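Local coordinates for protein D-aminoacyl-tRNA deacylase 1 (Homo sapiens, PDB 2OKV) that removes D-amino acids, and glycine mischarged on tRNA(Ala), from aminoacyl-tRNAs as a homodimeric editing enzyme, and may also act in DNA replication, at residues 13-23 / 123-131; 42-50 / 108-117. All blocks are in the same frame, centred on the assembly; numbering follows the deposited sequence.

Contact 1: 13-23 / 123-131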
loop_
_atom_site.group_PDB
_atom_site.type_symbol
_atom_site.label_atom_id
_atom_site.label_comp_id
_atom_site.label_asym_id
_atom_site.label_seq_id
_atom_site.Cartn_x
_atom_site.Cartn_y
_atom_site.Cartn_z
ATOM N N VAL B 13 3.874 13.839 5.071
ATOM C CA VAL B 13 2.844 13.639 6.076
ATOM C C VAL B 13 2.403 15.002 6.537
ATOM O O VAL B 13 3.245 15.866 6.863
ATOM C CB VAL B 13 3.381 12.814 7.271
ATOM C CG1 VAL B 13 2.402 12.817 8.451
ATOM C CG2 VAL B 13 3.718 11.384 6.826
ATOM N N THR B 14 1.082 15.186 6.545
ATOM C CA THR B 14 0.428 16.364 7.122
ATOM C C THR B 14 -0.471 15.932 8.293
ATOM O O THR B 14 -1.055 14.849 8.263
ATOM C CB THR B 14 -0.437 17.069 6.041
ATOM O OG1 THR B 14 0.425 17.708 5.087
ATOM C CG2 THR B 14 -1.268 18.108 6.637
ATOM N N VAL B 15 -0.571 16.781 9.312
ATOM C CA VAL B 15 -1.540 16.623 10.395
ATOM C C VAL B 15 -2.307 17.947 10.498
ATOM O O VAL B 15 -1.739 18.956 10.891
ATOM C CB VAL B 15 -0.849 16.283 11.742
ATOM C CG1 VAL B 15 -1.833 16.391 12.951
ATOM C CG2 VAL B 15 -0.202 14.914 11.677
ATOM N N GLY B 16 -3.574 17.934 10.089
ATOM C CA GLY B 16 -4.427 19.120 10.100
ATOM C C GLY B 16 -3.985 20.204 9.136
ATOM O O GLY B 16 -4.276 21.376 9.334
ATOM N N GLY B 17 -3.286 19.822 8.077
ATOM C CA GLY B 17 -2.763 20.804 7.126
ATOM C C GLY B 17 -1.341 21.253 7.442
ATOM O O GLY B 17 -0.700 21.897 6.607
ATOM N N GLU B 18 -0.851 20.909 8.637
ATOM C CA GLU B 18 0.544 21.153 9.021
ATOM C C GLU B 18 1.496 20.074 8.511
ATOM O O GLU B 18 1.352 18.886 8.856
ATOM C CB GLU B 18 0.658 21.241 10.528
ATOM C CG GLU B 18 2.076 21.063 11.086
ATOM C CD GLU B 18 2.136 21.390 12.552
ATOM O OE1 GLU B 18 2.924 20.755 13.317
ATOM O OE2 GLU B 18 1.364 22.282 12.935
ATOM N N GLN B 19 2.474 20.483 7.704
ATOM C CA GLN B 19 3.417 19.519 7.148
ATOM C C GLN B 19 4.360 19.096 8.247
ATOM O O GLN B 19 5.030 19.946 8.840
ATOM C CB GLN B 19 4.208 20.079 5.961
ATOM C CG GLN B 19 5.220 19.046 5.430
ATOM C CD GLN B 19 5.746 19.357 4.044
ATOM O OE1 GLN B 19 4.993 19.365 3.060
ATOM N NE2 GLN B 19 7.051 19.597 3.952
ATOM N N ILE B 20 4.377 17.792 8.528
ATOM C CA ILE B 20 5.208 17.183 9.577
ATOM C C ILE B 20 6.577 16.732 9.014
ATOM O O ILE B 20 7.628 16.949 9.623
ATOM C CB ILE B 20 4.494 15.927 10.198
ATOM C CG1 ILE B 20 3.157 16.294 10.872
ATOM C CG2 ILE B 20 5.405 15.194 11.172
ATOM C CD1 ILE B 20 3.208 17.400 11.917
ATOM N N SER B 21 6.550 16.068 7.869
ATOM C CA SER B 21 7.778 15.597 7.253
ATOM C C SER B 21 7.553 15.417 5.769
ATOM O O SER B 21 6.408 15.364 5.307
ATOM C CB SER B 21 8.220 14.283 7.907
ATOM O OG SER B 21 7.252 13.273 7.721
ATOM N N ALA B 22 8.647 15.335 5.020
ATOM C CA ALA B 22 8.583 15.182 3.581
ATOM C C ALA B 22 9.884 14.564 3.097
ATOM O O ALA B 22 10.957 14.878 3.636
ATOM C CB ALA B 22 8.378 16.525 2.920
ATOM N N ILE B 23 9.781 13.703 2.083
ATOM C CA ILE B 23 10.950 13.134 1.421
ATOM C C ILE B 23 10.853 13.347 -0.092
ATOM O O ILE B 23 9.764 13.574 -0.627
ATOM C CB ILE B 23 11.167 11.601 1.723
ATOM C CG1 ILE B 23 9.986 10.738 1.245
ATOM C CG2 ILE B 23 11.473 11.353 3.207
ATOM C CD1 ILE B 23 10.386 9.285 0.945
ATOM N N LYS B 123 12.609 9.652 7.725
ATOM C CA LYS B 123 11.538 10.521 8.223
ATOM C C LYS B 123 10.350 9.699 8.738
ATOM O O LYS B 123 10.125 8.558 8.321
ATOM C CB LYS B 123 11.058 11.469 7.108
ATOM C CG LYS B 123 11.900 12.735 6.906
ATOM C CD LYS B 123 13.272 12.460 6.288
ATOM C CE LYS B 123 14.129 13.734 6.193
ATOM N NZ LYS B 123 13.663 14.591 5.053
ATOM N N ASP B 124 9.577 10.308 9.631
ATOM C CA ASP B 124 8.498 9.632 10.317
ATOM C C ASP B 124 7.206 10.435 10.166
ATOM O O ASP B 124 7.231 11.653 9.920
ATOM C CB ASP B 124 8.883 9.501 11.806
ATOM C CG ASP B 124 7.885 8.682 12.627
ATOM O OD1 ASP B 124 7.087 7.887 12.066
ATOM O OD2 ASP B 124 7.919 8.836 13.856
ATOM N N GLY B 125 6.076 9.759 10.337
ATOM C CA GLY B 125 4.820 10.453 10.571
ATOM C C GLY B 125 4.776 10.886 12.023
ATOM O O GLY B 125 5.823 11.071 12.660
ATOM N N LYS B 126 3.564 11.031 12.558
ATOM C CA LYS B 126 3.363 11.319 13.978
ATOM C C LYS B 126 2.500 10.198 14.555
ATOM O O LYS B 126 1.291 10.155 14.324
ATOM C CB LYS B 126 2.712 12.702 14.186
ATOM C CG LYS B 126 2.562 13.093 15.665
ATOM C CD LYS B 126 2.360 14.614 15.928
ATOM C CE LYS B 126 1.309 15.267 15.023
ATOM N NZ LYS B 126 1.059 16.729 15.357
ATOM N N PHE B 127 3.143 9.292 15.294
ATOM C CA PHE B 127 2.518 8.036 15.759
ATOM C C PHE B 127 1.023 8.058 16.161
ATOM O O PHE B 127 0.255 7.225 15.711
ATOM C CB PHE B 127 3.339 7.373 16.876
ATOM C CG PHE B 127 2.817 6.017 17.270
ATOM C CD1 PHE B 127 3.260 4.872 16.611
ATOM C CD2 PHE B 127 1.861 5.890 18.275
ATOM C CE1 PHE B 127 2.764 3.622 16.940
ATOM C CE2 PHE B 127 1.356 4.632 18.624
ATOM C CZ PHE B 127 1.812 3.496 17.956
ATOM N N GLY B 128 0.590 8.964 16.999
ATOM C CA GLY B 128 -0.822 8.848 17.430
ATOM C C GLY B 128 -1.873 9.524 16.551
ATOM O O GLY B 128 -3.085 9.402 16.798
ATOM N N ALA B 129 -1.408 10.231 15.526
ATOM C CA ALA B 129 -2.173 11.337 14.960
ATOM C C ALA B 129 -2.985 10.938 13.750
ATOM O O ALA B 129 -2.698 9.948 13.095
ATOM C CB ALA B 129 -1.234 12.495 14.607
ATOM N N TYR B 130 -4.003 11.728 13.460
ATOM C CA TYR B 130 -4.762 11.559 12.239
ATOM C C TYR B 130 -4.009 12.292 11.131
ATOM O O TYR B 130 -3.983 13.528 11.084
ATOM C CB TYR B 130 -6.182 12.078 12.436
ATOM C CG TYR B 130 -7.090 12.020 11.232
ATOM C CD1 TYR B 130 -6.917 11.063 10.231
ATOM C CD2 TYR B 130 -8.160 12.902 11.117
ATOM C CE1 TYR B 130 -7.761 11.008 9.136
ATOM C CE2 TYR B 130 -9.014 12.858 10.011
ATOM C CZ TYR B 130 -8.808 11.899 9.037
ATOM O OH TYR B 130 -9.645 11.852 7.953
ATOM N N MET B 131 -3.390 11.511 10.253
ATOM C CA MET B 131 -2.479 12.040 9.260
ATOM C C MET B 131 -3.071 11.928 7.880
ATOM O O MET B 131 -3.894 11.046 7.615
ATOM C CB MET B 131 -1.179 11.221 9.237
ATOM C CG MET B 131 -0.344 11.280 10.493
ATOM S SD MET B 131 0.972 10.079 10.468
ATOM C CE MET B 131 0.243 8.729 11.408
HETATM O O HOH W 1 -4.546 15.454 8.933
#
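The beta hairpin formed by strands 10-15 and 18-23 lies against strand 122-124 and the chain that leaves it, and S21 makes the first link between them: its OG donates to the D124 carbonyl O at 2.7 Å. The hydroxyl sits between its own backbone N and carbonyl carbon (chi1 62°) and approaches from above the carbonyl plane. Next to it K123, bent at chi2 and chi4, runs its methylenes past I23 CG2, CD 3.7 Å from that methyl. The NZ of K123 then donates to the A22 O at 3.1 Å and also forms a salt bridge with E73, so a long amphipathic chain suits this partly exposed edge.

A classic beta bulge, with I20 and S21 both opposite V13, lies in the hairpin, whose type I' turn from V15 to E18 holds two glycines at positive phi. On strand 10-15, V13 CG1 packs on M131 SD at 3.7 Å, while V15 CG2 lies 3.8 Å from M131 CG and also touches A129 CB and K126 CE. G125 has no room for a side chain beside the M131 sulfur, to which K126 N gives a weak hydrogen bond.

Where 131-137 joins the hairpin sheet, the T14 O receives a CA-H...O contact from M131 CA at 3.3 Å, and one water bridges G16 N and Y130 O. Y130 OH bonds to D138 of the second subunit, and M131 packs on P140 of that subunit, part of what is probably its Gly-cisPro motif.

Contact 2: 42-50 / 108-117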
loop_
_atom_site.group_PDB
_atom_site.type_symbol
_atom_site.label_atom_id
_atom_site.label_comp_id
_atom_site.label_asym_id
_atom_site.label_seq_id
_atom_site.Cartn_x
_atom_site.Cartn_y
_atom_site.Cartn_z
ATOM N N LEU B 42 11.738 -7.116 14.342
ATOM C CA LEU B 42 12.158 -5.720 14.204
ATOM C C LEU B 42 13.440 -5.646 13.367
ATOM O O LEU B 42 13.474 -4.947 12.358
ATOM C CB LEU B 42 12.387 -5.108 15.589
ATOM C CG LEU B 42 12.721 -3.623 15.764
ATOM C CD1 LEU B 42 12.474 -3.231 17.220
ATOM C CD2 LEU B 42 14.178 -3.313 15.357
ATOM N N GLU B 43 14.473 -6.376 13.790
ATOM C CA GLU B 43 15.774 -6.391 13.091
ATOM C C GLU B 43 15.697 -6.966 11.677
ATOM O O GLU B 43 16.315 -6.437 10.742
ATOM C CB GLU B 43 16.828 -7.115 13.936
ATOM C CG GLU B 43 17.146 -6.325 15.207
ATOM C CD GLU B 43 18.243 -6.908 16.081
ATOM O OE1 GLU B 43 18.978 -7.805 15.615
ATOM O OE2 GLU B 43 18.386 -6.445 17.247
ATOM N N HIS B 44 14.918 -8.030 11.522
ATOM C CA HIS B 44 14.719 -8.647 10.201
ATOM C C HIS B 44 13.983 -7.728 9.222
ATOM O O HIS B 44 14.361 -7.626 8.054
ATOM C CB HIS B 44 14.000 -9.990 10.344
ATOM C CG HIS B 44 14.891 -11.118 10.778
ATOM N ND1 HIS B 44 15.743 -11.030 11.861
ATOM C CD2 HIS B 44 15.049 -12.366 10.279
ATOM C CE1 HIS B 44 16.388 -12.173 12.008
ATOM N NE2 HIS B 44 15.983 -13.002 11.063
ATOM N N MET B 45 12.948 -7.042 9.696
ATOM C CA MET B 45 12.202 -6.112 8.845
ATOM C C MET B 45 13.047 -4.904 8.414
ATOM O O MET B 45 13.002 -4.501 7.248
ATOM C CB MET B 45 10.905 -5.655 9.519
ATOM C CG MET B 45 10.004 -4.752 8.656
ATOM S SD MET B 45 9.484 -5.511 7.096
ATOM C CE MET B 45 8.140 -6.580 7.611
ATOM N N VAL B 46 13.821 -4.343 9.342
ATOM C CA VAL B 46 14.771 -3.280 9.002
ATOM C C VAL B 46 15.706 -3.726 7.849
ATOM O O VAL B 46 15.847 -3.027 6.846
ATOM C CB VAL B 46 15.603 -2.867 10.212
ATOM C CG1 VAL B 46 16.783 -2.002 9.792
ATOM C CG2 VAL B 46 14.725 -2.107 11.230
ATOM N N ARG B 47 16.339 -4.885 8.012
ATOM C CA ARG B 47 17.257 -5.400 6.988
ATOM C C ARG B 47 16.572 -5.547 5.628
ATOM O O ARG B 47 17.144 -5.184 4.587
ATOM C CB ARG B 47 17.877 -6.717 7.437
ATOM C CG ARG B 47 19.103 -6.522 8.316
ATOM C CD ARG B 47 19.868 -7.827 8.559
ATOM N NE ARG B 47 19.550 -8.376 9.882
ATOM C CZ ARG B 47 18.893 -9.516 10.092
ATOM N NH1 ARG B 47 18.492 -10.265 9.063
ATOM N NH2 ARG B 47 18.645 -9.911 11.336
ATOM N N LYS B 48 15.344 -6.064 5.627
ATOM C CA LYS B 48 14.607 -6.260 4.373
ATOM C C LYS B 48 14.279 -4.948 3.683
ATOM O O LYS B 48 14.435 -4.844 2.464
ATOM C CB LYS B 48 13.319 -7.068 4.584
ATOM C CG LYS B 48 13.545 -8.548 4.906
ATOM C CD LYS B 48 12.374 -9.087 5.716
ATOM C CE LYS B 48 11.318 -9.722 4.854
ATOM N NZ LYS B 48 11.597 -11.185 4.720
ATOM N N ILE B 49 13.826 -3.957 4.457
ATOM C CA ILE B 49 13.449 -2.652 3.898
ATOM C C ILE B 49 14.680 -2.008 3.267
ATOM O O ILE B 49 14.636 -1.517 2.132
ATOM C CB ILE B 49 12.844 -1.706 4.978
ATOM C CG1 ILE B 49 11.431 -2.147 5.360
ATOM C CG2 ILE B 49 12.838 -0.236 4.520
ATOM C CD1 ILE B 49 10.975 -1.587 6.707
ATOM N N LEU B 50 15.788 -2.034 4.007
ATOM C CA LEU B 50 17.004 -1.348 3.590
ATOM C C LEU B 50 17.649 -1.992 2.374
ATOM O O LEU B 50 18.314 -1.320 1.585
ATOM C CB LEU B 50 18.007 -1.280 4.754
ATOM C CG LEU B 50 17.633 -0.300 5.875
ATOM C CD1 LEU B 50 18.655 -0.376 6.992
ATOM C CD2 LEU B 50 17.557 1.121 5.366
ATOM N N SER B 108 11.659 2.178 18.722
ATOM C CA SER B 108 12.857 1.327 18.663
ATOM C C SER B 108 13.166 0.888 17.220
ATOM O O SER B 108 14.342 0.834 16.799
ATOM C CB SER B 108 12.715 0.100 19.566
ATOM O OG SER B 108 12.678 0.464 20.945
ATOM N N PHE B 109 12.108 0.564 16.479
ATOM C CA PHE B 109 12.221 0.167 15.080
ATOM C C PHE B 109 12.836 1.282 14.233
ATOM O O PHE B 109 13.761 1.040 13.437
ATOM C CB PHE B 109 10.841 -0.218 14.531
ATOM C CG PHE B 109 10.828 -0.421 13.058
ATOM C CD1 PHE B 109 11.089 -1.684 12.517
ATOM C CD2 PHE B 109 10.595 0.653 12.201
ATOM C CE1 PHE B 109 11.107 -1.880 11.154
ATOM C CE2 PHE B 109 10.627 0.467 10.823
ATOM C CZ PHE B 109 10.885 -0.808 10.298
ATOM N N LEU B 110 12.323 2.503 14.403
ATOM C CA LEU B 110 12.850 3.665 13.674
ATOM C C LEU B 110 14.297 3.922 14.034
ATOM O O LEU B 110 15.094 4.311 13.177
ATOM C CB LEU B 110 12.048 4.925 13.978
ATOM C CG LEU B 110 10.804 5.234 13.164
ATOM C CD1 LEU B 110 10.342 6.587 13.646
ATOM C CD2 LEU B 110 11.041 5.265 11.650
ATOM N N GLU B 111 14.634 3.714 15.305
ATOM C CA GLU B 111 16.008 3.899 15.760
ATOM C C GLU B 111 16.987 2.869 15.163
ATOM O O GLU B 111 18.139 3.228 14.869
ATOM C CB GLU B 111 16.067 3.951 17.300
ATOM C CG GLU B 111 17.407 4.363 17.907
ATOM C CD GLU B 111 17.876 5.781 17.538
ATOM O OE1 GLU B 111 17.105 6.588 16.977
ATOM O OE2 GLU B 111 19.051 6.086 17.817
ATOM N N GLN B 112 16.554 1.613 14.981
ATOM C CA GLN B 112 17.414 0.592 14.339
ATOM C C GLN B 112 17.636 0.956 12.872
ATOM O O GLN B 112 18.736 0.812 12.350
ATOM C CB GLN B 112 16.840 -0.839 14.418
ATOM C CG GLN B 112 17.807 -1.967 14.966
ATOM C CD GLN B 112 19.074 -2.269 14.141
ATOM O OE1 GLN B 112 19.897 -1.386 13.884
ATOM N NE2 GLN B 112 19.260 -3.547 13.778
ATOM N N LEU B 113 16.566 1.401 12.219
ATOM C CA LEU B 113 16.616 1.881 10.846
ATOM C C LEU B 113 17.633 3.000 10.668
ATOM O O LEU B 113 18.443 2.959 9.743
ATOM C CB LEU B 113 15.242 2.399 10.416
ATOM C CG LEU B 113 14.347 1.759 9.352
ATOM C CD1 LEU B 113 13.391 2.823 8.852
ATOM C CD2 LEU B 113 15.066 1.116 8.178
ATOM N N ARG B 114 17.565 4.010 11.537
ATOM C CA ARG B 114 18.508 5.129 11.505
ATOM C C ARG B 114 19.957 4.724 11.774
ATOM O O ARG B 114 20.870 5.223 11.111
ATOM C CB ARG B 114 18.110 6.208 12.499
ATOM C CG ARG B 114 16.785 6.867 12.217
ATOM C CD ARG B 114 16.713 8.131 13.066
ATOM N NE ARG B 114 15.459 8.270 13.791
ATOM C CZ ARG B 114 14.375 8.878 13.324
ATOM N NH1 ARG B 114 14.368 9.407 12.099
ATOM N NH2 ARG B 114 13.294 8.948 14.085
ATOM N N LYS B 115 20.182 3.843 12.742
ATOM C CA LYS B 115 21.553 3.445 13.048
ATOM C C LYS B 115 22.169 2.518 11.989
ATOM O O LYS B 115 23.391 2.503 11.816
ATOM C CB LYS B 115 21.677 2.883 14.468
ATOM C CG LYS B 115 21.595 1.371 14.620
ATOM C CD LYS B 115 22.077 0.992 16.021
ATOM C CE LYS B 115 21.429 -0.286 16.542
ATOM N NZ LYS B 115 21.486 -0.279 18.043
ATOM N N THR B 116 21.325 1.761 11.289
ATOM C CA THR B 116 21.774 0.844 10.227
ATOM C C THR B 116 21.995 1.585 8.909
ATOM O O THR B 116 22.808 1.160 8.083
ATOM C CB THR B 116 20.762 -0.322 10.022
ATOM O OG1 THR B 116 20.604 -1.026 11.256
ATOM C CG2 THR B 116 21.241 -1.324 8.944
ATOM N N TYR B 117 21.237 2.664 8.702
ATOM C CA TYR B 117 21.333 3.505 7.506
ATOM C C TYR B 117 21.872 4.885 7.894
ATOM O O TYR B 117 22.891 4.978 8.578
ATOM C CB TYR B 117 19.958 3.601 6.823
ATOM C CG TYR B 117 19.931 4.259 5.447
ATOM C CD1 TYR B 117 21.108 4.432 4.682
ATOM C CD2 TYR B 117 18.723 4.689 4.905
ATOM C CE1 TYR B 117 21.058 5.033 3.397
ATOM C CE2 TYR B 117 18.659 5.281 3.646
ATOM C CZ TYR B 117 19.819 5.445 2.897
ATOM O OH TYR B 117 19.718 6.037 1.662
#
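F109 and V46 interlock as knobs into holes between helices 39-51 and 99-116, whose axes approach to 9.6 Å at a signed crossing angle of -46°. With CG anti to its backbone N (chi1 171°), F109 sends its ring among L42, M45, V46 and I49. There I49 CD1 meets the ring edge in plane, 3.7 Å from CZ, while V46 CG2 comes obliquely to within 3.6 Å of CE1. V46 in turn fits among F109, Q112, L113 and T116, its other methyl, CG1, lying 3.9 Å from L113 CD2. The forked valine thus turns one methyl to F109 and Q112 and the other to L113 and T116.

Further along, L50 divides its atoms among three residues: CG against L113 CD2, CD2 against Y117 CB at 3.7 Å, and CD1 against T116 CG2 at 3.4 Å, a tight fit. With its hydroxyl satisfied by the Q112 O at 2.8 Å, T116 can offer its methyl to L50. T116 N bonds to the same oxygen from the opposite face of its plane.

Looser contact marks the solvent side, where Q112 CB and CG lie along L42 CD2 but its NE2 comes only to 3.8 Å from E43 CG. The E43 carboxylate bonds instead to Q39.

Underneath, L113 rests on C76 and L50 on I74 of strand 73-78, Y117 touches I122 of strand 122-124, and both L50 and Y117 reach M68 of helix 67-70.

Contacts 1 and 2 have centres 20 Å apart and are joined through helix 99-116 and strand 122-124, which follow each other in the chain. They meet directly where D124 OD2 lies 3.3 Å from L110 CD1, and the other carboxylate oxygen of D124 bonds to Y106 of the same helix. Strand 73-78 is common ground, touched by S21, I23 and M131 of contact 1 and by L50, L113 and Y117 of contact 2. The side chains of I23 and I49 each lie about 10 Å from the magnesium ion, bound at V4 and C28. Contact 1 alone reaches the second subunit, beside G139 and P140 of that subunit, a Gly-cisPro motif that probably serves to reject L-amino acids.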